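Local coordinates for protein OBCA, Oxalate Biosynthetic Component A (Burkholderia glumae, PDB 4NNB) that belongs to a TIM-barrel enzyme family and holds a magnesium ion and an oxaloacetate ion in its pocket, at residues A309-A314 against D329-Q334; I354-T359 against V434-A439. One frame throughout, in Å; residues are numbered along the deposited sequence.

In the fold
Both contacts lie in the outer part of the TIM barrel, contact 1 between a strand and a helix, contact 2 between two outer helices; their centres lie about 16 Å apart. Contact 1 comes first along the chain, setting the end of strand 308-311 against helix 328-341, the helix that follows it. Strand 344-349 comes next, pairing in parallel with 308-311, and contact 2 then joins helix 352-359 to the later helix 416-440. The two meet directly where Pro313 and Ala314 pack on Ile354 and the amide of Asn357 probably hydrogen-bonds to Pro313 O. Together they link three helices of the outer layer to a strand that carries Ser310 of the oxaloacetate pocket.

Contact 1 (A309-A314 against D329-Q334); sequences ASLSPA and DFLDAQ. With OAA (oxaloacetate ion), chain C.
With chi1 of -71°, Leu331 sets its CG anti to its own carbonyl carbon and aims both methyl groups at the segment 309-314, while Leu311 turns its CG anti to the backbone N (chi1 -170°), bringing its branched end toward the helix. The two leucines meet obliquely, methyl to methyl, with Leu311 CD2 4.0 Å from Leu331 CD2. The other branch of Leu331 serves the turn after the strand: its CD1 lies 3.5 Å from Pro313 CA and also approaches the proline ring at CB. Leucine suits this place because its fork lets one residue fill against two neighbours at once, and Pro313 offers a compact apolar surface where the chain leaves the strand.

No direct hydrogen bond joins the two segments; a water does so instead. It donates to Ser310 O at 3.2 Å and accepts from Gln334 NE2 at 2.7 Å. The long, polar glutamine can reach this buried spot from the helix, and its amide has further partners: OE1 is hydrogen-bonded to Arg293 NH1 and NE2 also to Arg292 O, which should restrain its rotation. Gln334 CB meets Leu311 CD1 at 4.3 Å.

From the other side of the strand Ser310 looks into the ligand pocket, where its OG donates to O1 of the oxaloacetate ion over a short 2.5 Å. Serine suits the pocket side with a short side chain ending in a donor, while the next residue, Leu311, turns to the opposite face and the apolar layer. The ion is also held by Ser277, Ser279, Arg281 and Tyr324. Strand 308-311 runs between the parallel strands 273-276 and 344-349, Leu311 touching Pro345 of the latter, and helix 328-341 packs outside it, with helix 291-294 against Phe330 and helix 352-359 against Pro313.

Contact 2 (I354-T359 against V434-A439); sequences IVDNAT and VERLRA
Asp356 and Arg436 form the salt bridge, and a single carboxylate oxygen takes both bonds. Asp356 OD1 accepts from Arg436 NH1 at 2.7 Å, nearly along its C-O bond, and from Arg436 NH2 at 2.9 Å on the anti side. Both bonds lie close to the guanidinium plane, although the carboxylate plane is turned 44° from it. The length of the arginine suits the span between the helices, and a bend at chi3 (69°) brings its end to the aspartate.

Apolar packing lies beneath. Val355 CG1 sits over one face of the guanidinium, 3.5 Å from Arg436 NH1, and its branched side chain also reaches Leu437. Thr359 CG2 touches Leu437 CD2 at 4.0 Å, the two side chains crossing at about a right angle. These are two outer helices of the TIM barrel packed almost parallel, their local axes 10.1 Å apart and 9° from alignment; inward of them Leu437 rests on Phe375 and Leu377 of strand 373-378, and Val355 on Val349.

The remaining polar links centre on Thr359, whose OG1, set between the backbone N and carbonyl carbon, donates back to Val355 O at 2.8 Å. That carbonyl also accepts the Thr359 backbone N-H, from the opposite face of its plane. Threonine suits both roles, its methyl serving Leu437. A water donates to Thr359 OG1 and accepts from Arg436 NE at 2.7 Å, bridging the helices.

Contact 1 (A309-A314 against D329-Q334)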
ATOM      1  N   ALA A 309      -2.401  -0.857 -18.495  1.00 23.40           N
ATOM      2  CA  ALA A 309      -1.662  -1.828 -17.697  1.00 23.42           C
ATOM      3  C   ALA A 309      -0.253  -1.320 -17.470  1.00 24.27           C
ATOM      4  O   ALA A 309       0.305  -0.595 -18.295  1.00 23.25           O
ATOM      5  CB  ALA A 309      -1.640  -3.193 -18.356  1.00 18.14           C
ATOM      6  N   SER A 310       0.342  -1.717 -16.356  1.00 21.56           N
ATOM      7  CA  SER A 310       1.644  -1.171 -16.017  1.00 21.31           C
ATOM      8  C   SER A 310       2.768  -1.769 -16.888  1.00 24.48           C
ATOM      9  O   SER A 310       2.688  -2.913 -17.346  1.00 23.11           O
ATOM     10  CB  SER A 310       1.924  -1.345 -14.524  1.00 22.60           C
ATOM     11  OG  SER A 310       2.117  -2.705 -14.196  1.00 28.59           O
ATOM     12  N   LEU A 311       3.798  -0.965 -17.134  1.00 21.83           N
ATOM     13  CA  LEU A 311       4.949  -1.380 -17.938  1.00 22.35           C
ATOM     14  C   LEU A 311       6.186  -0.646 -17.414  1.00 26.66           C
ATOM     15  O   LEU A 311       6.184   0.585 -17.301  1.00 23.81           O
ATOM     16  CB  LEU A 311       4.701  -1.057 -19.422  1.00 20.91           C
ATOM     17  CG  LEU A 311       5.691  -1.635 -20.436  1.00 26.68           C
ATOM     18  CD1 LEU A 311       4.997  -1.903 -21.778  1.00 28.75           C
ATOM     19  CD2 LEU A 311       6.897  -0.712 -20.635  1.00 25.67           C
ATOM     20  N   SER A 312       7.227  -1.399 -17.076  1.00 22.98           N
ATOM     21  CA  SER A 312       8.468  -0.820 -16.570  1.00 25.03           C
ATOM     22  C   SER A 312       9.624  -1.223 -17.488  1.00 24.84           C
ATOM     23  O   SER A 312      10.020  -2.375 -17.499  1.00 23.39           O
ATOM     24  CB  SER A 312       8.751  -1.317 -15.148  1.00 25.86           C
ATOM     25  OG  SER A 312       7.758  -0.895 -14.226  1.00 28.33           O
ATOM     26  N   PRO A 313      10.172  -0.272 -18.256  1.00 23.15           N
ATOM     27  CA  PRO A 313      11.119  -0.667 -19.308  1.00 25.14           C
ATOM     28  C   PRO A 313      12.596  -0.712 -18.875  1.00 26.59           C
ATOM     29  O   PRO A 313      13.475  -0.282 -19.633  1.00 23.26           O
ATOM     30  CB  PRO A 313      10.895   0.400 -20.392  1.00 27.09           C
ATOM     31  CG  PRO A 313      10.470   1.630 -19.617  1.00 26.11           C
ATOM     32  CD  PRO A 313       9.722   1.128 -18.395  1.00 22.60           C
ATOM     33  N   ALA A 314      12.838  -1.225 -17.669  1.00 22.61           N
ATOM     34  CA  ALA A 314      14.163  -1.573 -17.177  1.00 26.19           C
ATOM     35  C   ALA A 314      13.934  -2.462 -15.978  1.00 25.88           C
ATOM     36  O   ALA A 314      12.813  -2.513 -15.447  1.00 24.37           O
ATOM     37  CB  ALA A 314      14.957  -0.325 -16.751  1.00 19.46           C
ATOM     38  N   ASP A 329      13.849  -8.489 -24.594  1.00 25.34           N
ATOM     39  CA  ASP A 329      13.019  -9.434 -25.357  1.00 29.99           C
ATOM     40  C   ASP A 329      11.599  -9.537 -24.792  1.00 27.09           C
ATOM     41  O   ASP A 329      10.606  -9.517 -25.535  1.00 25.60           O
ATOM     42  CB  ASP A 329      13.675 -10.824 -25.491  1.00 23.68           C
ATOM     43  CG  ASP A 329      13.949 -11.493 -24.155  1.00 31.31           C
ATOM     44  OD1 ASP A 329      14.067 -10.803 -23.119  1.00 30.08           O
ATOM     45  OD2 ASP A 329      14.075 -12.730 -24.137  1.00 32.76           O
ATOM     46  N   PHE A 330      11.509  -9.628 -23.472  1.00 29.22           N
ATOM     47  CA  PHE A 330      10.217  -9.563 -22.802  1.00 23.10           C
ATOM     48  C   PHE A 330       9.449  -8.288 -23.172  1.00 24.42           C
ATOM     49  O   PHE A 330       8.262  -8.340 -23.512  1.00 23.82           O
ATOM     50  CB  PHE A 330      10.416  -9.617 -21.298  1.00 24.15           C
ATOM     51  CG  PHE A 330       9.188  -9.255 -20.519  1.00 25.03           C
ATOM     52  CD1 PHE A 330       8.068 -10.072 -20.552  1.00 23.49           C
ATOM     53  CD2 PHE A 330       9.150  -8.093 -19.758  1.00 24.91           C
ATOM     54  CE1 PHE A 330       6.927  -9.749 -19.823  1.00 29.02           C
ATOM     55  CE2 PHE A 330       8.011  -7.764 -19.025  1.00 26.04           C
ATOM     56  CZ  PHE A 330       6.905  -8.595 -19.056  1.00 24.10           C
ATOM     57  N   LEU A 331      10.125  -7.146 -23.113  1.00 23.39           N
ATOM     58  CA  LEU A 331       9.466  -5.873 -23.405  1.00 25.65           C
ATOM     59  C   LEU A 331       8.987  -5.768 -24.850  1.00 25.44           C
ATOM     60  O   LEU A 331       7.916  -5.207 -25.121  1.00 23.52           O
ATOM     61  CB  LEU A 331      10.359  -4.690 -23.021  1.00 26.13           C
ATOM     62  CG  LEU A 331      10.503  -4.527 -21.505  1.00 24.57           C
ATOM     63  CD1 LEU A 331      11.699  -3.635 -21.146  1.00 25.78           C
ATOM     64  CD2 LEU A 331       9.207  -3.967 -20.915  1.00 27.64           C
ATOM     65  N   ASP A 332       9.761  -6.322 -25.779  1.00 25.08           N
ATOM     66  CA  ASP A 332       9.331  -6.373 -27.182  1.00 23.43           C
ATOM     67  C   ASP A 332       7.989  -7.095 -27.300  1.00 23.22           C
ATOM     68  O   ASP A 332       7.079  -6.637 -28.011  1.00 23.94           O
ATOM     69  CB  ASP A 332      10.388  -7.056 -28.058  1.00 26.12           C
ATOM     70  CG  ASP A 332       9.978  -7.127 -29.527  1.00 29.00           C
ATOM     71  OD1 ASP A 332       9.814  -6.062 -30.154  1.00 26.81           O
ATOM     72  OD2 ASP A 332       9.822  -8.246 -30.060  1.00 29.53           O
ATOM     73  N   ALA A 333       7.874  -8.213 -26.591  1.00 22.56           N
ATOM     74  CA  ALA A 333       6.647  -9.003 -26.559  1.00 26.69           C
ATOM     75  C   ALA A 333       5.484  -8.245 -25.885  1.00 27.20           C
ATOM     76  O   ALA A 333       4.354  -8.262 -26.391  1.00 26.38           O
ATOM     77  CB  ALA A 333       6.900 -10.341 -25.857  1.00 26.41           C
ATOM     78  N   GLN A 334       5.750  -7.613 -24.739  1.00 25.44           N
ATOM     79  CA  GLN A 334       4.736  -6.778 -24.077  1.00 26.09           C
ATOM     80  C   GLN A 334       4.177  -5.718 -25.011  1.00 25.38           C
ATOM     81  O   GLN A 334       2.960  -5.647 -25.218  1.00 26.43           O
ATOM     82  CB  GLN A 334       5.302  -6.088 -22.818  1.00 22.68           C
ATOM     83  CG  GLN A 334       5.615  -7.032 -21.671  1.00 27.29           C
ATOM     84  CD  GLN A 334       4.393  -7.797 -21.135  1.00 30.02           C
ATOM     85  OE1 GLN A 334       4.036  -8.856 -21.653  1.00 27.63           O
ATOM     86  NE2 GLN A 334       3.774  -7.273 -20.069  1.00 22.87           N
TER
HETATM   87  O1  OAA C 602       3.707  -2.446 -12.273  1.00 34.84           O
HETATM   88  O2  OAA C 602       2.218  -2.411 -10.560  1.00 27.38           O
HETATM   89  O4  OAA C 602       5.596  -2.585  -6.559  1.00 33.56           O
HETATM   90  O5  OAA C 602       6.366  -3.799  -8.353  1.00 36.32           O
HETATM   91  O3  OAA C 602       3.151  -2.475  -8.015  1.00 31.31           O
HETATM   92  C1  OAA C 602       3.450  -2.383 -10.990  1.00 29.88           C
HETATM   93  C2  OAA C 602       4.613  -2.275 -10.029  1.00 29.72           C
HETATM   94  C3  OAA C 602       4.313  -2.598  -8.582  1.00 28.77           C
HETATM   95  C4  OAA C 602       5.481  -3.028  -7.786  1.00 25.58           C
HETATM   96  O   HOH W   1       4.633  -4.962 -18.872  1.00 26.42           O

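Contact 2 (I354-T359 against V434-A439)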
ATOM      1  N   ILE A 354      14.748   3.835 -16.295  1.00 23.76           N
ATOM      2  CA  ILE A 354      13.461   3.847 -17.000  1.00 23.74           C
ATOM      3  C   ILE A 354      13.251   5.136 -17.791  1.00 23.22           C
ATOM      4  O   ILE A 354      12.789   5.096 -18.942  1.00 23.01           O
ATOM      5  CB  ILE A 354      12.281   3.517 -16.058  1.00 24.09           C
ATOM      6  CG1 ILE A 354      12.241   2.002 -15.833  1.00 25.65           C
ATOM      7  CG2 ILE A 354      10.954   4.017 -16.630  1.00 23.24           C
ATOM      8  CD1 ILE A 354      11.446   1.543 -14.604  1.00 22.15           C
ATOM      9  N   VAL A 355      13.604   6.274 -17.200  1.00 24.84           N
ATOM     10  CA  VAL A 355      13.517   7.546 -17.925  1.00 25.48           C
ATOM     11  C   VAL A 355      14.390   7.534 -19.194  1.00 25.49           C
ATOM     12  O   VAL A 355      13.923   7.887 -20.287  1.00 24.73           O
ATOM     13  CB  VAL A 355      13.912   8.750 -17.043  1.00 27.25           C
ATOM     14  CG1 VAL A 355      13.722  10.060 -17.830  1.00 26.43           C
ATOM     15  CG2 VAL A 355      13.074   8.775 -15.756  1.00 26.30           C
ATOM     16  N   ASP A 356      15.645   7.121 -19.041  1.00 22.74           N
ATOM     17  CA  ASP A 356      16.561   7.010 -20.176  1.00 27.95           C
ATOM     18  C   ASP A 356      15.998   6.116 -21.271  1.00 25.43           C
ATOM     19  O   ASP A 356      16.008   6.469 -22.447  1.00 24.24           O
ATOM     20  CB  ASP A 356      17.892   6.428 -19.723  1.00 26.26           C
ATOM     21  CG  ASP A 356      18.650   7.348 -18.798  1.00 31.05           C
ATOM     22  OD1 ASP A 356      18.336   8.555 -18.754  1.00 30.70           O
ATOM     23  OD2 ASP A 356      19.569   6.853 -18.117  1.00 31.60           O
ATOM     24  N   ASN A 357      15.490   4.956 -20.879  1.00 24.71           N
ATOM     25  CA  ASN A 357      14.996   3.987 -21.861  1.00 24.98           C
ATOM     26  C   ASN A 357      13.700   4.408 -22.553  1.00 25.83           C
ATOM     27  O   ASN A 357      13.557   4.262 -23.771  1.00 24.28           O
ATOM     28  CB  ASN A 357      14.853   2.609 -21.212  1.00 24.83           C
ATOM     29  CG  ASN A 357      16.200   2.035 -20.770  1.00 27.36           C
ATOM     30  OD1 ASN A 357      17.254   2.585 -21.098  1.00 24.98           O
ATOM     31  ND2 ASN A 357      16.167   0.916 -20.042  1.00 22.77           N
ATOM     32  N   ALA A 358      12.760   4.939 -21.775  1.00 22.01           N
ATOM     33  CA  ALA A 358      11.462   5.331 -22.315  1.00 22.03           C
ATOM     34  C   ALA A 358      11.636   6.439 -23.333  1.00 22.89           C
ATOM     35  O   ALA A 358      10.951   6.463 -24.354  1.00 23.47           O
ATOM     36  CB  ALA A 358      10.519   5.775 -21.209  1.00 22.40           C
ATOM     37  N   THR A 359      12.570   7.347 -23.064  1.00 22.38           N
ATOM     38  CA  THR A 359      12.741   8.505 -23.934  1.00 26.54           C
ATOM     39  C   THR A 359      13.696   8.249 -25.099  1.00 28.39           C
ATOM     40  O   THR A 359      13.857   9.106 -25.957  1.00 29.50           O
ATOM     41  CB  THR A 359      13.204   9.757 -23.156  1.00 27.68           C
ATOM     42  OG1 THR A 359      14.459   9.500 -22.515  1.00 28.31           O
ATOM     43  CG2 THR A 359      12.166  10.150 -22.109  1.00 24.49           C
ATOM     44  N   VAL A 434      10.550  15.156 -14.946  1.00 26.68           N
ATOM     45  CA  VAL A 434       9.314  15.570 -15.596  1.00 26.08           C
ATOM     46  C   VAL A 434       9.593  16.240 -16.953  1.00 30.00           C
ATOM     47  O   VAL A 434       8.930  15.946 -17.946  1.00 28.10           O
ATOM     48  CB  VAL A 434       8.485  16.510 -14.691  1.00 28.36           C
ATOM     49  CG1 VAL A 434       7.315  17.104 -15.452  1.00 30.42           C
ATOM     50  CG2 VAL A 434       7.990  15.750 -13.444  1.00 28.43           C
ATOM     51  N   GLU A 435      10.576  17.134 -16.992  1.00 31.39           N
ATOM     52  CA  GLU A 435      10.882  17.863 -18.225  1.00 31.82           C
ATOM     53  C   GLU A 435      11.446  16.954 -19.322  1.00 28.59           C
ATOM     54  O   GLU A 435      11.143  17.147 -20.505  1.00 33.23           O
ATOM     55  CB  GLU A 435      11.840  19.027 -17.949  1.00 34.41           C
ATOM     56  CG  GLU A 435      11.240  20.124 -17.080  1.00 37.48           C
ATOM     57  CD  GLU A 435       9.912  20.638 -17.627  1.00 46.10           C
ATOM     58  OE1 GLU A 435       9.816  20.896 -18.853  1.00 44.39           O
ATOM     59  OE2 GLU A 435       8.961  20.769 -16.827  1.00 49.90           O
ATOM     60  N   ARG A 436      12.251  15.965 -18.942  1.00 30.97           N
ATOM     61  CA  ARG A 436      12.743  15.000 -19.932  1.00 31.17           C
ATOM     62  C   ARG A 436      11.574  14.256 -20.547  1.00 30.01           C
ATOM     63  O   ARG A 436      11.518  14.065 -21.757  1.00 28.51           O
ATOM     64  CB  ARG A 436      13.725  14.006 -19.314  1.00 35.67           C
ATOM     65  CG  ARG A 436      15.119  14.569 -19.048  1.00 40.76           C
ATOM     66  CD  ARG A 436      16.056  13.461 -18.585  1.00 40.13           C
ATOM     67  NE  ARG A 436      16.352  12.516 -19.661  1.00 43.66           N
ATOM     68  CZ  ARG A 436      16.853  11.301 -19.463  1.00 39.72           C
ATOM     69  NH1 ARG A 436      17.097  10.879 -18.228  1.00 38.31           N
ATOM     70  NH2 ARG A 436      17.099  10.506 -20.494  1.00 39.35           N
ATOM     71  N   LEU A 437      10.622  13.855 -19.709  1.00 29.38           N
ATOM     72  CA  LEU A 437       9.454  13.132 -20.206  1.00 28.18           C
ATOM     73  C   LEU A 437       8.597  14.023 -21.110  1.00 30.54           C
ATOM     74  O   LEU A 437       8.142  13.580 -22.176  1.00 28.12           O
ATOM     75  CB  LEU A 437       8.639  12.531 -19.038  1.00 26.05           C
ATOM     76  CG  LEU A 437       9.332  11.462 -18.170  1.00 27.50           C
ATOM     77  CD1 LEU A 437       8.466  11.062 -16.961  1.00 25.03           C
ATOM     78  CD2 LEU A 437       9.686  10.230 -18.995  1.00 26.37           C
ATOM     79  N   ARG A 438       8.389  15.279 -20.704  1.00 29.40           N
ATOM     80  CA  ARG A 438       7.582  16.212 -21.502  1.00 32.80           C
ATOM     81  C   ARG A 438       8.247  16.547 -22.836  1.00 27.31           C
ATOM     82  O   ARG A 438       7.570  16.720 -23.839  1.00 30.94           O
ATOM     83  CB  ARG A 438       7.336  17.525 -20.752  1.00 32.99           C
ATOM     84  CG  ARG A 438       6.605  17.394 -19.441  1.00 35.18           C
ATOM     85  CD  ARG A 438       5.187  16.977 -19.639  1.00 33.62           C
ATOM     86  NE  ARG A 438       4.396  17.292 -18.454  1.00 33.59           N
ATOM     87  CZ  ARG A 438       3.156  16.868 -18.258  1.00 36.33           C
ATOM     88  NH1 ARG A 438       2.568  16.093 -19.164  1.00 27.60           N
ATOM     89  NH2 ARG A 438       2.514  17.208 -17.141  1.00 35.20           N
ATOM     90  N   ALA A 439       9.571  16.651 -22.830  1.00 33.48           N
ATOM     91  CA  ALA A 439      10.307  16.973 -24.048  1.00 33.35           C
ATOM     92  C   ALA A 439      10.188  15.823 -25.049  1.00 34.68           C
ATOM     93  O   ALA A 439      10.000  16.049 -26.248  1.00 31.93           O
ATOM     94  CB  ALA A 439      11.780  17.284 -23.729  1.00 33.48           C
TER
HETATM   95  O   HOH W   2      15.700  12.414 -22.277  1.00 46.37           O